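Local structure of peptidase, M20/M25/M40 family (Staphylococcus aureus, 4EWT) at residues 161-166 against 347-352; 62-67 against 124-129; 217-222 against 272-277. The protein is a putative manganese-binding amidohydrolase of the M20 peptidase family that probably hydrolyses N-acylated amino acids or related amides. One frame throughout, in Å; residues are numbered along the deposited sequence. Where two conformers were deposited one is given.

Overall arrangement
Contacts 1 and 2 belong to the same mixed sheet, their centres about 25 Å apart. Contact 1 joins two parallel strands in its buried middle and carries a manganese ligand. Contact 2, its centre about 28 Å from that of the chain, lies where strand 60-65 meets the loop entering strand 129-135, and is only partly buried. Contact 3, its centre about 52 Å from that of contact 2 and across the chain's centre from it, is a buried helix-helix contact against the separate antiparallel sheet. The chemistry follows place: a full ladder of backbone bonds in contact 1, one carbonyl gripped by a serine in contact 2, and apolar side chains without a cross-contact hydrogen bond in contact 3.

Contact 1: 161-166 against 347-352; sequences LGVHVM and IYTGAA. With MN (manganese (II) ion), chain F.
I347 enters the pairing through its backbone N, which donates to G162 O over 2.8 Å, while its carbonyl receives H164 N. Its CG1 lies between the backbone N and the carbonyl carbon (chi1 65°), and this brings CG1 against V163 CG2 at a tight 3.5 Å. On the other face of the sheet, Y348 sets its ring beside M166. The bent methionine chain lays CG 3.5 Å from Y348 CB, carries CE over one ring face near the rim, and holds SD 4.4 Å from the ring centroid, an oblique Met-aromatic contact. The phenol OH is hydrogen-bonded to Q182 OE1. T349 returns to the face of V163: its OG1 touches V163 CG1 at 3.3 Å and is hydrogen-bonded to S376 of the covering helix 372-386. Its backbone N donates to H164 O and its O accepts from M166 N. Past G350, A351 N donates a last backbone hydrogen bond to M166 O, and A351 CB packs on V165 CB. Between these rungs H164 points its imidazole away from the partner strand. V165 O lies in the imidazole plane and accepts from H164 ND1 at 2.8 Å; this bond and the NE2-manganese bond of 2.3 Å together hold the ring's rotation. With C103, H105 and two waters, H164 of this central parallel strand pair ligates one ion of the two-manganese site in the M20 catalytic domain.

Contact 2: 62-67 against 124-129; sequences VTIDSG and DSFTGK
S66 and G128 make the polar centre of this contact. The serine OG, lying between its backbone N and carbonyl carbon (chi1 74°), turns back to G128 O at 3.1 Å, and S66 N meets the same oxygen in a nearly straight bond, also 3.1 Å. Two donors of one residue thus grip a single carbonyl, which S66 N approaches almost head-on and OG at a wider slant. OG is also bonded to the backbone N of K68, tying the serine to the turn that follows. The F126 ring sends its CZ edge toward I64: I64 CG2 lies near the ring plane, 4.0 Å from CZ, with the two side chains roughly perpendicular. S66 CB lies 3.7 Å from the neighbouring ring carbon, F126 CE1. D65 and K129 share a face of the sheet, the extended lysine crossing the carboxylate so that K129 CG lies 3.7 Å from D65 CG. Their charged ends remain 4.9 Å apart from D65 OD2 to K129 NZ, too far for a salt bridge, though the opposite charges probably attract at longer range. D65 OD1 accepts G67 N from above the carboxylate plane. That bond makes an Asx turn over D65 to G67, following the paired part of strand 60-65. This strand, one in from outermost strand 50-52 of the mixed sheet, joins strand 129-135 through the antiparallel non-hydrogen-bonded pair D65-K129.

Contact 3: 217-222 against 272-277; sequences TALQTV and KEIKRL. With PE7 (1-deoxy-1-thio-heptaethylene glycol), chain L.
Helix segments 217-222 and 272-277 run nearly antiparallel, their axes 9.7 Å apart at closest approach and 155° between their directions. L277 fills the middle of the interface: its CD1 methyl lies 3.7 Å from V222 CG2 and equally close to L219 CA, while its CD2 faces A218 CB more loosely. L219, with CG anti to its nitrogen (chi1 -167°), extends CD1 to I274 CG1 at 3.7 Å. V222 CG2 also leans on E273 CB, so the glutamate contributes its aliphatic root to the apolar seam. Helices 208-226 and 264-285 lie together on one face of the antiparallel sheet, where L219, V222 and I274 all touch V235 of strand 233-242; this is the two-helix layer of an alpha/beta sandwich, consistent with the lid domain of M20 enzymes. Away from the seam, R276 grips E273 side-on in a salt bridge, NE to OE1 and NH2 to OE2, both at 2.9 Å and both close to the guanidinium plane. Over one face of that guanidinium lies C20 of the bound thio-heptaethylene glycol. T221 OG1 bonds back to A218 O, which also accepts T221 N at the kink in the helix, and A218 itself packs on Y285 of the second subunit.

Contact 1: 161-166 against 347-352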
loop_
_atom_site.group_PDB
_atom_site.type_symbol
_atom_site.label_atom_id
_atom_site.label_comp_id
_atom_site.label_asym_id
_atom_site.label_seq_id
_atom_site.Cartn_x
_atom_site.Cartn_y
_atom_site.Cartn_z
ATOM N N LEU A 161 -46.399 -3.878 -5.113
ATOM C CA LEU A 161 -46.030 -4.526 -3.865
ATOM C C LEU A 161 -45.343 -5.845 -4.186
ATOM O O LEU A 161 -45.718 -6.543 -5.118
ATOM C CB LEU A 161 -47.265 -4.740 -2.970
ATOM C CG LEU A 161 -47.100 -5.498 -1.643
ATOM C CD1 LEU A 161 -46.206 -4.754 -0.667
ATOM C CD2 LEU A 161 -48.447 -5.771 -0.999
ATOM N N GLY A 162 -44.298 -6.160 -3.434
ATOM C CA GLY A 162 -43.618 -7.429 -3.594
ATOM C C GLY A 162 -43.222 -7.978 -2.248
ATOM O O GLY A 162 -43.060 -7.239 -1.281
ATOM N N VAL A 163 -43.055 -9.287 -2.197
ATOM C CA VAL A 163 -42.690 -9.964 -0.974
ATOM C C VAL A 163 -41.540 -10.889 -1.303
ATOM O O VAL A 163 -41.513 -11.488 -2.378
ATOM C CB VAL A 163 -43.879 -10.774 -0.385
ATOM C CG1 VAL A 163 -43.395 -11.832 0.602
ATOM C CG2 VAL A 163 -44.861 -9.849 0.294
ATOM N N HIS A 164 -40.578 -10.966 -0.388
ATOM C CA HIS A 164 -39.536 -11.967 -0.458
ATOM C C HIS A 164 -39.515 -12.735 0.854
ATOM O O HIS A 164 -39.510 -12.131 1.937
ATOM C CB HIS A 164 -38.174 -11.301 -0.701
ATOM C CG HIS A 164 -37.213 -12.155 -1.465
ATOM N ND1 HIS A 164 -36.633 -13.280 -0.926
ATOM C CD2 HIS A 164 -36.737 -12.052 -2.727
ATOM C CE1 HIS A 164 -35.829 -13.827 -1.820
ATOM N NE2 HIS A 164 -35.867 -13.098 -2.919
ATOM N N VAL A 165 -39.537 -14.062 0.757
ATOM C CA VAL A 165 -39.262 -14.930 1.904
ATOM C C VAL A 165 -37.800 -14.779 2.333
ATOM O O VAL A 165 -36.896 -14.710 1.487
ATOM C CB VAL A 165 -39.547 -16.419 1.600
ATOM C CG1 VAL A 165 -41.052 -16.655 1.419
ATOM C CG2 VAL A 165 -38.750 -16.908 0.370
ATOM N N MET A 166 -37.581 -14.710 3.643
ATOM C CA MET A 166 -36.246 -14.566 4.194
ATOM C C MET A 166 -35.889 -15.739 5.094
ATOM O O MET A 166 -36.375 -15.837 6.228
ATOM C CB MET A 166 -36.127 -13.250 4.954
ATOM C CG MET A 166 -36.406 -12.016 4.109
ATOM S SD MET A 166 -35.287 -11.826 2.711
ATOM C CE MET A 166 -33.983 -10.861 3.457
ATOM N N ILE A 347 -41.514 -6.077 0.790
ATOM C CA ILE A 347 -41.528 -6.496 2.194
ATOM C C ILE A 347 -41.085 -7.950 2.348
ATOM O O ILE A 347 -40.994 -8.688 1.368
ATOM C CB ILE A 347 -42.909 -6.247 2.875
ATOM C CG1 ILE A 347 -43.999 -7.110 2.243
ATOM C CG2 ILE A 347 -43.270 -4.756 2.839
ATOM C CD1 ILE A 347 -45.336 -7.070 2.961
ATOM N N TYR A 348 -40.803 -8.356 3.579
ATOM C CA TYR A 348 -40.238 -9.665 3.826
ATOM C C TYR A 348 -41.127 -10.541 4.696
ATOM O O TYR A 348 -41.761 -10.055 5.636
ATOM C CB TYR A 348 -38.875 -9.533 4.500
ATOM C CG TYR A 348 -37.897 -8.606 3.817
ATOM C CD1 TYR A 348 -37.407 -8.886 2.541
ATOM C CD2 TYR A 348 -37.439 -7.461 4.462
ATOM C CE1 TYR A 348 -36.486 -8.048 1.921
ATOM C CE2 TYR A 348 -36.512 -6.615 3.853
ATOM C CZ TYR A 348 -36.048 -6.914 2.582
ATOM O OH TYR A 348 -35.142 -6.081 1.971
ATOM N N THR A 349 -41.161 -11.833 4.372
ATOM C CA THR A 349 -41.816 -12.831 5.209
ATOM C C THR A 349 -40.765 -13.729 5.877
ATOM O O THR A 349 -39.994 -14.413 5.194
ATOM C CB THR A 349 -42.789 -13.734 4.402
ATOM O OG1 THR A 349 -43.761 -12.936 3.716
ATOM C CG2 THR A 349 -43.508 -14.712 5.345
ATOM N N GLY A 350 -40.751 -13.738 7.207
ATOM C CA GLY A 350 -39.844 -14.612 7.942
ATOM C C GLY A 350 -40.016 -16.049 7.480
ATOM O O GLY A 350 -41.141 -16.557 7.401
ATOM N N ALA A 351 -38.903 -16.701 7.166
ATOM C CA ALA A 351 -38.940 -18.054 6.617
ATOM C C ALA A 351 -37.863 -18.984 7.193
ATOM O O ALA A 351 -37.594 -20.042 6.623
ATOM C CB ALA A 351 -38.837 -17.995 5.100
ATOM N N ALA A 352 -37.258 -18.594 8.314
ATOM C CA ALA A 352 -36.239 -19.420 8.975
ATOM C C ALA A 352 -36.831 -20.738 9.487
ATOM O O ALA A 352 -37.857 -20.741 10.166
ATOM C CB ALA A 352 -35.569 -18.656 10.113
HETATM MN MN MN F . -34.779 -13.700 -4.826
HETATM O O HOH W 1 -32.877 -12.548 -5.914
HETATM O O HOH W 2 -36.067 -12.103 -5.770
#

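Contact 2: 62-67 against 124-129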
loop_
_atom_site.group_PDB
_atom_site.type_symbol
_atom_site.label_atom_id
_atom_site.label_comp_id
_atom_site.label_asym_id
_atom_site.label_seq_id
_atom_site.Cartn_x
_atom_site.Cartn_y
_atom_site.Cartn_z
ATOM N N VAL A 62 -51.055 -11.246 -15.303
ATOM C CA VAL A 62 -52.448 -11.670 -15.124
ATOM C C VAL A 62 -53.277 -10.570 -14.459
ATOM O O VAL A 62 -52.956 -10.100 -13.362
ATOM C CB VAL A 62 -52.607 -13.097 -14.477
ATOM C CG1 VAL A 62 -51.292 -13.850 -14.486
ATOM C CG2 VAL A 62 -53.189 -13.043 -13.076
ATOM N N THR A 63 -54.314 -10.132 -15.171
ATOM C CA THR A 63 -55.175 -9.042 -14.725
ATOM C C THR A 63 -56.456 -9.578 -14.074
ATOM O O THR A 63 -57.158 -10.416 -14.642
ATOM C CB THR A 63 -55.508 -8.070 -15.887
ATOM O OG1 THR A 63 -54.294 -7.515 -16.409
ATOM C CG2 THR A 63 -56.390 -6.921 -15.416
ATOM N N ILE A 64 -56.720 -9.097 -12.863
ATOM C CA ILE A 64 -57.943 -9.408 -12.142
ATOM C C ILE A 64 -58.742 -8.109 -12.051
ATOM O O ILE A 64 -58.518 -7.290 -11.150
ATOM C CB ILE A 64 -57.656 -9.943 -10.716
ATOM C CG1 ILE A 64 -56.558 -11.016 -10.730
ATOM C CG2 ILE A 64 -58.941 -10.473 -10.075
ATOM C CD1 ILE A 64 -56.021 -11.366 -9.350
ATOM N N ASP A 65 -59.655 -7.917 -13.000
ATOM C CA ASP A 65 -60.484 -6.716 -13.036
ATOM C C ASP A 65 -61.774 -6.985 -12.277
ATOM O O ASP A 65 -62.496 -7.936 -12.583
ATOM C CB ASP A 65 -60.779 -6.304 -14.485
ATOM C CG ASP A 65 -61.403 -4.904 -14.603
ATOM O OD1 ASP A 65 -61.872 -4.341 -13.585
ATOM O OD2 ASP A 65 -61.431 -4.362 -15.730
ATOM N N SER A 66 -62.060 -6.147 -11.284
ATOM C CA SER A 66 -63.270 -6.292 -10.477
ATOM C C SER A 66 -64.536 -5.989 -11.289
ATOM O O SER A 66 -65.638 -6.362 -10.891
ATOM C CB SER A 66 -63.209 -5.370 -9.262
ATOM O OG SER A 66 -63.428 -4.027 -9.650
ATOM N N GLY A 67 -64.358 -5.308 -12.420
ATOM C CA GLY A 67 -65.466 -4.875 -13.266
ATOM C C GLY A 67 -65.863 -3.441 -12.965
ATOM O O GLY A 67 -66.647 -2.838 -13.701
ATOM N N ASP A 124 -66.262 -9.179 -5.943
ATOM C CA ASP A 124 -67.400 -8.506 -5.305
ATOM C C ASP A 124 -66.886 -7.805 -4.034
ATOM O O ASP A 124 -67.650 -7.186 -3.350
ATOM C CB ASP A 124 -68.497 -9.488 -4.865
ATOM C CG ASP A 124 -69.289 -10.058 -6.035
ATOM O OD1 ASP A 124 -69.112 -9.582 -7.173
ATOM O OD2 ASP A 124 -70.096 -10.985 -5.807
ATOM N N SER A 125 -65.616 -7.943 -3.731
ATOM C CA SER A 125 -65.033 -7.347 -2.519
ATOM C C SER A 125 -64.007 -6.230 -2.744
ATOM O O SER A 125 -63.417 -5.728 -1.781
ATOM C CB SER A 125 -64.426 -8.435 -1.625
ATOM O OG SER A 125 -65.422 -9.347 -1.202
ATOM N N PHE A 126 -63.779 -5.847 -3.999
ATOM C CA PHE A 126 -62.901 -4.710 -4.293
ATOM C C PHE A 126 -63.290 -3.998 -5.582
ATOM O O PHE A 126 -64.199 -4.434 -6.293
ATOM C CB PHE A 126 -61.407 -5.105 -4.290
ATOM C CG PHE A 126 -61.027 -6.123 -5.339
ATOM C CD1 PHE A 126 -60.522 -5.716 -6.571
ATOM C CD2 PHE A 126 -61.149 -7.492 -5.083
ATOM C CE1 PHE A 126 -60.158 -6.650 -7.541
ATOM C CE2 PHE A 126 -60.786 -8.442 -6.043
ATOM C CZ PHE A 126 -60.294 -8.023 -7.273
ATOM N N THR A 127 -62.598 -2.894 -5.857
ATOM C CA THR A 127 -62.782 -2.119 -7.082
ATOM C C THR A 127 -61.439 -1.965 -7.792
ATOM O O THR A 127 -60.391 -2.248 -7.218
ATOM C CB THR A 127 -63.355 -0.723 -6.796
ATOM O OG1 THR A 127 -62.424 0.013 -5.994
ATOM C CG2 THR A 127 -64.697 -0.822 -6.067
ATOM N N GLY A 128 -61.479 -1.505 -9.039
ATOM C CA GLY A 128 -60.272 -1.373 -9.845
ATOM C C GLY A 128 -59.715 -2.729 -10.230
ATOM O O GLY A 128 -60.471 -3.658 -10.504
ATOM N N LYS A 129 -58.389 -2.840 -10.232
ATOM C CA LYS A 129 -57.720 -4.026 -10.736
ATOM C C LYS A 129 -56.537 -4.450 -9.879
ATOM O O LYS A 129 -55.856 -3.621 -9.262
ATOM C CB LYS A 129 -57.188 -3.783 -12.153
ATOM C CG LYS A 129 -58.216 -3.498 -13.229
ATOM C CD LYS A 129 -57.498 -3.142 -14.523
ATOM C CE LYS A 129 -58.357 -2.288 -15.433
ATOM N NZ LYS A 129 -57.483 -1.503 -16.354
#

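Contact 3: 217-222 against 272-277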
loop_
_atom_site.group_PDB
_atom_site.type_symbol
_atom_site.label_atom_id
_atom_site.label_comp_id
_atom_site.label_asym_id
_atom_site.label_seq_id
_atom_site.Cartn_x
_atom_site.Cartn_y
_atom_site.Cartn_z
ATOM N N THR A 217 -4.548 -1.802 -3.163
ATOM C CA THR A 217 -4.332 -1.165 -1.875
ATOM C C THR A 217 -4.952 0.234 -1.788
ATOM O O THR A 217 -5.594 0.563 -0.788
ATOM C CB THR A 217 -2.816 -1.057 -1.508
ATOM O OG1 THR A 217 -2.168 -0.182 -2.450
ATOM C CG2 THR A 217 -2.150 -2.431 -1.515
ATOM N N ALA A 218 -4.759 1.054 -2.825
ATOM C CA ALA A 218 -5.353 2.395 -2.872
ATOM C C ALA A 218 -6.893 2.362 -2.932
ATOM O O ALA A 218 -7.574 3.255 -2.417
ATOM C CB ALA A 218 -4.776 3.188 -4.057
ATOM N N LEU A 219 -7.440 1.348 -3.593
ATOM C CA LEU A 219 -8.884 1.211 -3.729
ATOM C C LEU A 219 -9.625 1.107 -2.379
ATOM O O LEU A 219 -10.800 1.464 -2.290
ATOM C CB LEU A 219 -9.203 -0.016 -4.562
ATOM C CG LEU A 219 -10.635 -0.186 -5.082
ATOM C CD1 LEU A 219 -10.985 0.923 -6.071
ATOM C CD2 LEU A 219 -10.719 -1.526 -5.735
ATOM N N GLN A 220 -8.936 0.626 -1.347
ATOM C CA GLN A 220 -9.554 0.435 -0.032
ATOM C C GLN A 220 -9.997 1.772 0.570
ATOM O O GLN A 220 -10.868 1.785 1.433
ATOM C CB GLN A 220 -8.602 -0.289 0.927
ATOM C CG GLN A 220 -8.097 -1.664 0.376
ATOM C CD GLN A 220 -9.198 -2.475 -0.282
ATOM O OE1 GLN A 220 -9.104 -2.818 -1.475
ATOM N NE2 GLN A 220 -10.244 -2.787 0.480
ATOM N N THR A 221 -9.404 2.880 0.103
ATOM C CA THR A 221 -9.781 4.205 0.582
ATOM C C THR A 221 -11.133 4.670 0.087
ATOM O O THR A 221 -11.701 5.585 0.668
ATOM C CB THR A 221 -8.751 5.301 0.239
ATOM O OG1 THR A 221 -8.567 5.355 -1.188
ATOM C CG2 THR A 221 -7.422 5.046 0.953
ATOM N N VAL A 222 -11.657 4.056 -0.969
ATOM C CA VAL A 222 -13.018 4.399 -1.422
ATOM C C VAL A 222 -14.042 4.143 -0.314
ATOM O O VAL A 222 -14.793 5.043 0.086
ATOM C CB VAL A 222 -13.409 3.650 -2.708
ATOM C CG1 VAL A 222 -14.857 3.961 -3.102
ATOM C CG2 VAL A 222 -12.439 4.021 -3.839
ATOM N N LYS A 272 -17.379 7.522 -9.118
ATOM C CA LYS A 272 -16.519 8.689 -9.271
ATOM C C LYS A 272 -15.127 8.441 -8.690
ATOM O O LYS A 272 -14.121 8.773 -9.314
ATOM C CB LYS A 272 -17.174 9.923 -8.630
ATOM C CG LYS A 272 -16.258 11.162 -8.533
ATOM C CD LYS A 272 -16.999 12.346 -7.896
ATOM C CE LYS A 272 -16.005 13.441 -7.507
ATOM N NZ LYS A 272 -16.682 14.683 -7.004
ATOM N N GLU A 273 -15.081 7.857 -7.494
ATOM C CA GLU A 273 -13.811 7.614 -6.812
ATOM C C GLU A 273 -12.955 6.488 -7.413
ATOM O O GLU A 273 -11.727 6.565 -7.388
ATOM C CB GLU A 273 -14.035 7.453 -5.284
ATOM C CG GLU A 273 -14.570 8.760 -4.623
ATOM C CD GLU A 273 -13.656 9.977 -4.859
ATOM O OE1 GLU A 273 -12.437 9.778 -5.004
ATOM O OE2 GLU A 273 -14.142 11.139 -4.894
ATOM N N ILE A 274 -13.604 5.460 -7.969
ATOM C CA ILE A 274 -12.893 4.372 -8.644
ATOM C C ILE A 274 -12.343 4.893 -9.966
ATOM O O ILE A 274 -11.223 4.560 -10.345
ATOM C CB ILE A 274 -13.821 3.146 -8.899
ATOM C CG1 ILE A 274 -14.058 2.402 -7.591
ATOM C CG2 ILE A 274 -13.241 2.187 -10.011
ATOM C CD1 ILE A 274 -15.072 1.262 -7.689
ATOM N N LYS A 275 -13.140 5.703 -10.664
ATOM C CA LYS A 275 -12.654 6.382 -11.869
ATOM C C LYS A 275 -11.474 7.310 -11.604
ATOM O O LYS A 275 -10.580 7.386 -12.433
ATOM C CB LYS A 275 -13.795 7.104 -12.612
ATOM C CG LYS A 275 -14.677 6.124 -13.356
ATOM C CD LYS A 275 -15.982 6.733 -13.910
ATOM C CE LYS A 275 -16.693 5.704 -14.786
ATOM N NZ LYS A 275 -17.905 6.282 -15.498
ATOM N N ARG A 276 -11.441 7.969 -10.438
ATOM C CA ARG A 276 -10.318 8.864 -10.075
ATOM C C ARG A 276 -9.043 8.066 -9.818
ATOM O O ARG A 276 -7.951 8.421 -10.277
ATOM C CB ARG A 276 -10.641 9.691 -8.813
ATOM C CG ARG A 276 -9.620 10.841 -8.541
ATOM C CD ARG A 276 -9.602 11.235 -7.044
ATOM N NE ARG A 276 -10.907 11.679 -6.571
ATOM C CZ ARG A 276 -11.351 12.934 -6.628
ATOM N NH1 ARG A 276 -10.585 13.923 -7.123
ATOM N NH2 ARG A 276 -12.566 13.213 -6.161
ATOM N N LEU A 277 -9.181 6.991 -9.063
ATOM C CA LEU A 277 -8.055 6.093 -8.827
ATOM C C LEU A 277 -7.536 5.460 -10.091
ATOM O O LEU A 277 -6.338 5.294 -10.248
ATOM C CB LEU A 277 -8.422 5.012 -7.832
ATOM C CG LEU A 277 -8.690 5.555 -6.437
ATOM C CD1 LEU A 277 -9.268 4.404 -5.613
ATOM C CD2 LEU A 277 -7.401 6.121 -5.816
HETATM S S1 PE7 L . -15.654 23.202 4.213
HETATM C C2 PE7 L . -15.475 24.942 3.661
HETATM C C3 PE7 L . -14.130 25.209 2.990
HETATM O O4 PE7 L . -14.080 24.542 1.712
HETATM C C5 PE7 L . -13.102 25.165 0.873
HETATM C C6 PE7 L . -12.126 24.112 0.390
HETATM O O7 PE7 L . -12.859 23.339 -0.564
HETATM C C8 PE7 L . -12.061 22.220 -0.969
HETATM C C9 PE7 L . -12.807 21.307 -1.927
HETATM O O10 PE7 L . -14.170 21.240 -1.577
HETATM C C11 PE7 L . -14.681 19.951 -1.894
HETATM C C12 PE7 L . -15.331 19.267 -0.710
HETATM O O13 PE7 L . -14.864 17.910 -0.740
HETATM C C14 PE7 L . -15.365 17.121 0.333
HETATM C C15 PE7 L . -14.350 16.000 0.481
HETATM O O16 PE7 L . -14.116 15.486 -0.814
HETATM C C17 PE7 L . -13.185 14.411 -0.767
HETATM C C18 PE7 L . -12.701 14.214 -2.184
HETATM O O19 PE7 L . -11.632 15.144 -2.337
HETATM C C20 PE7 L . -10.921 14.845 -3.542
HETATM C C21 PE7 L . -10.466 16.124 -4.264
HETATM O O22 PE7 L . -11.466 17.151 -4.190
#